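Local atomic coordinates of DUF1904 domain-containing protein (Vibrio cholerae O1 biovar eltor str. N16961, PDB entry 1U9D), a protein that is of unknown function but belongs to the DUF1904 family of the MIF clan, here assembled from two copies of the chain. Residues V72-G76 with L110-Y115. Residues are numbered along the deposited sequence; the frame is centred on the assembly and turned at random.
Sequences VLWFG and LQRTAY
Phe75 reaches from the end of strand 69-74 into the loop 110-115, where its ring meets Arg112 over one face and Tyr115 and Leu110 at its rim. It is a compact example of an aromatic residue joining two chain segments as they leave neighbouring parallel strands of a sheet. The tight part is the ring itself. Arg112 CG sits over its centre in a CH-pi contact, 3.7 Å from the Phe75 centroid and 13° off the normal. From there the extended Arg112 chain crosses the ring and brings CZ to 3.6 Å from Phe75 CD2, the guanidinium tilted 38° to the ring rather than stacked flat. The far end of the ring makes a T-shaped pair with Tyr115: Phe75 CZ touches Tyr115 CG at 3.6 Å, edge on to the tyrosine face. Phe122 adds a further ring against both aromatics, and Met16 also packs on them.

Alongside the ring, the backbone pairing of strands 69-74 and 104-109 continues past the strand ends as one direct bond, Leu110 N to Trp74 O, 2.8 Å and fairly straight. Past it no further direct backbone bond joins the two segments, and waters bridge them. One water gives its hydrogens to Phe75 O (2.6 Å) and Leu110 O; another donates to Gly76 O and accepts from Arg112 NH2 at 3.1 Å. Leu73 is a looser neighbour, its CB 4.1 Å from Leu110 CD1.

The chemistry is thus divided: Arg112 and Tyr115 pack the Phe75 ring, waters satisfy the carbonyls of Phe75, Leu110 and Gly76, and the guanidinium serves both sides, lying over the ring and bonding to water through NH2.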
loop_
_atom_site.group_PDB
_atom_site.type_symbol
_atom_site.label_atom_id
_atom_site.label_comp_id
_atom_site.label_asym_id
_atom_site.label_seq_id
_atom_site.Cartn_x
_atom_site.Cartn_y
_atom_site.Cartn_z
ATOM N N VAL A 72 5.694 19.591 1.621
ATOM C CA VAL A 72 4.730 18.499 1.410
ATOM C C VAL A 72 3.880 18.486 2.654
ATOM O O VAL A 72 4.370 18.217 3.749
ATOM C CB VAL A 72 5.402 17.168 1.211
ATOM C CG1 VAL A 72 4.386 16.047 1.054
ATOM C CG2 VAL A 72 6.331 17.206 0.002
ATOM N N LEU A 73 2.616 18.853 2.522
ATOM C CA LEU A 73 1.708 18.794 3.642
ATOM C C LEU A 73 0.952 17.493 3.490
ATOM O O LEU A 73 0.363 17.242 2.444
ATOM C CB LEU A 73 0.756 19.964 3.657
ATOM C CG LEU A 73 1.467 21.254 4.040
ATOM C CD1 LEU A 73 1.974 21.945 2.808
ATOM C CD2 LEU A 73 0.526 22.160 4.862
ATOM N N TRP A 74 1.028 16.629 4.490
ATOM C CA TRP A 74 0.421 15.304 4.328
ATOM C C TRP A 74 0.076 14.644 5.641
ATOM O O TRP A 74 0.400 15.170 6.665
ATOM C CB TRP A 74 1.355 14.423 3.502
ATOM C CG TRP A 74 2.614 13.963 4.205
ATOM C CD1 TRP A 74 3.185 14.475 5.344
ATOM C CD2 TRP A 74 3.464 12.900 3.782
ATOM N NE1 TRP A 74 4.323 13.770 5.661
ATOM C CE2 TRP A 74 4.511 12.794 4.718
ATOM C CE3 TRP A 74 3.437 12.012 2.702
ATOM C CZ2 TRP A 74 5.513 11.845 4.607
ATOM C CZ3 TRP A 74 4.426 11.066 2.595
ATOM C CH2 TRP A 74 5.456 10.996 3.538
ATOM N N PHE A 75 -0.565 13.481 5.616
ATOM C CA PHE A 75 -0.861 12.763 6.870
ATOM C C PHE A 75 0.293 11.968 7.435
ATOM O O PHE A 75 0.215 11.459 8.571
ATOM C CB PHE A 75 -2.038 11.800 6.680
ATOM C CG PHE A 75 -3.339 12.475 6.397
ATOM C CD1 PHE A 75 -3.712 13.589 7.093
ATOM C CD2 PHE A 75 -4.222 11.949 5.453
ATOM C CE1 PHE A 75 -4.936 14.206 6.852
ATOM C CE2 PHE A 75 -5.452 12.550 5.215
ATOM C CZ PHE A 75 -5.799 13.684 5.893
ATOM N N GLY A 76 1.352 11.798 6.659
ATOM C CA GLY A 76 2.503 11.079 7.162
ATOM C C GLY A 76 2.596 9.678 6.556
ATOM O O GLY A 76 1.597 8.986 6.337
ATOM N N LEU A 110 0.012 16.718 8.993
ATOM C CA LEU A 110 -1.327 17.150 9.328
ATOM C C LEU A 110 -1.988 16.008 10.099
ATOM O O LEU A 110 -1.691 14.835 9.866
ATOM C CB LEU A 110 -2.137 17.387 8.067
ATOM C CG LEU A 110 -1.643 18.495 7.126
ATOM C CD1 LEU A 110 -2.403 18.453 5.822
ATOM C CD2 LEU A 110 -1.804 19.847 7.797
ATOM N N GLN A 111 -2.859 16.349 11.035
ATOM C CA GLN A 111 -3.597 15.338 11.802
ATOM C C GLN A 111 -4.829 14.913 11.036
ATOM O O GLN A 111 -5.617 15.735 10.594
ATOM C CB GLN A 111 -4.014 15.920 13.165
ATOM C CG GLN A 111 -2.867 16.027 14.108
ATOM C CD GLN A 111 -2.481 14.691 14.675
ATOM O OE1 GLN A 111 -3.351 13.846 14.899
ATOM N NE2 GLN A 111 -1.175 14.477 14.891
ATOM N N ARG A 112 -5.046 13.618 10.895
ATOM C CA ARG A 112 -6.271 13.178 10.257
ATOM C C ARG A 112 -7.528 13.657 10.961
ATOM O O ARG A 112 -8.514 13.907 10.293
ATOM C CB ARG A 112 -6.308 11.653 10.180
ATOM C CG ARG A 112 -5.396 11.062 9.155
ATOM C CD ARG A 112 -5.284 9.511 9.274
ATOM N NE ARG A 112 -4.449 9.028 8.176
ATOM C CZ ARG A 112 -4.895 8.731 6.965
ATOM N NH1 ARG A 112 -6.192 8.786 6.672
ATOM N NH2 ARG A 112 -4.038 8.355 6.038
ATOM N N THR A 113 -7.525 13.762 12.290
ATOM C CA THR A 113 -8.718 14.222 13.023
ATOM C C THR A 113 -8.995 15.720 12.889
ATOM O O THR A 113 -10.020 16.188 13.398
ATOM C CB THR A 113 -8.616 13.953 14.549
ATOM O OG1 THR A 113 -7.377 14.459 15.045
ATOM C CG2 THR A 113 -8.608 12.472 14.853
ATOM N N ALA A 114 -8.067 16.448 12.266
ATOM C CA ALA A 114 -8.198 17.898 11.972
ATOM C C ALA A 114 -8.353 18.236 10.497
ATOM O O ALA A 114 -8.242 19.418 10.114
ATOM C CB ALA A 114 -7.004 18.630 12.516
ATOM N N TYR A 115 -8.575 17.207 9.661
ATOM C CA TYR A 115 -8.749 17.360 8.231
ATOM C C TYR A 115 -10.160 16.924 7.846
ATOM O O TYR A 115 -10.543 15.764 8.027
ATOM C CB TYR A 115 -7.735 16.515 7.488
ATOM C CG TYR A 115 -7.610 16.805 6.011
ATOM C CD1 TYR A 115 -6.434 17.386 5.504
ATOM C CD2 TYR A 115 -8.587 16.419 5.103
ATOM C CE1 TYR A 115 -6.267 17.622 4.164
ATOM C CE2 TYR A 115 -8.423 16.671 3.700
ATOM C CZ TYR A 115 -7.248 17.259 3.264
ATOM O OH TYR A 115 -6.996 17.518 1.929
HETATM O O HOH W 1 -0.936 12.406 10.733
HETATM O O HOH W 2 -0.990 8.534 6.110
#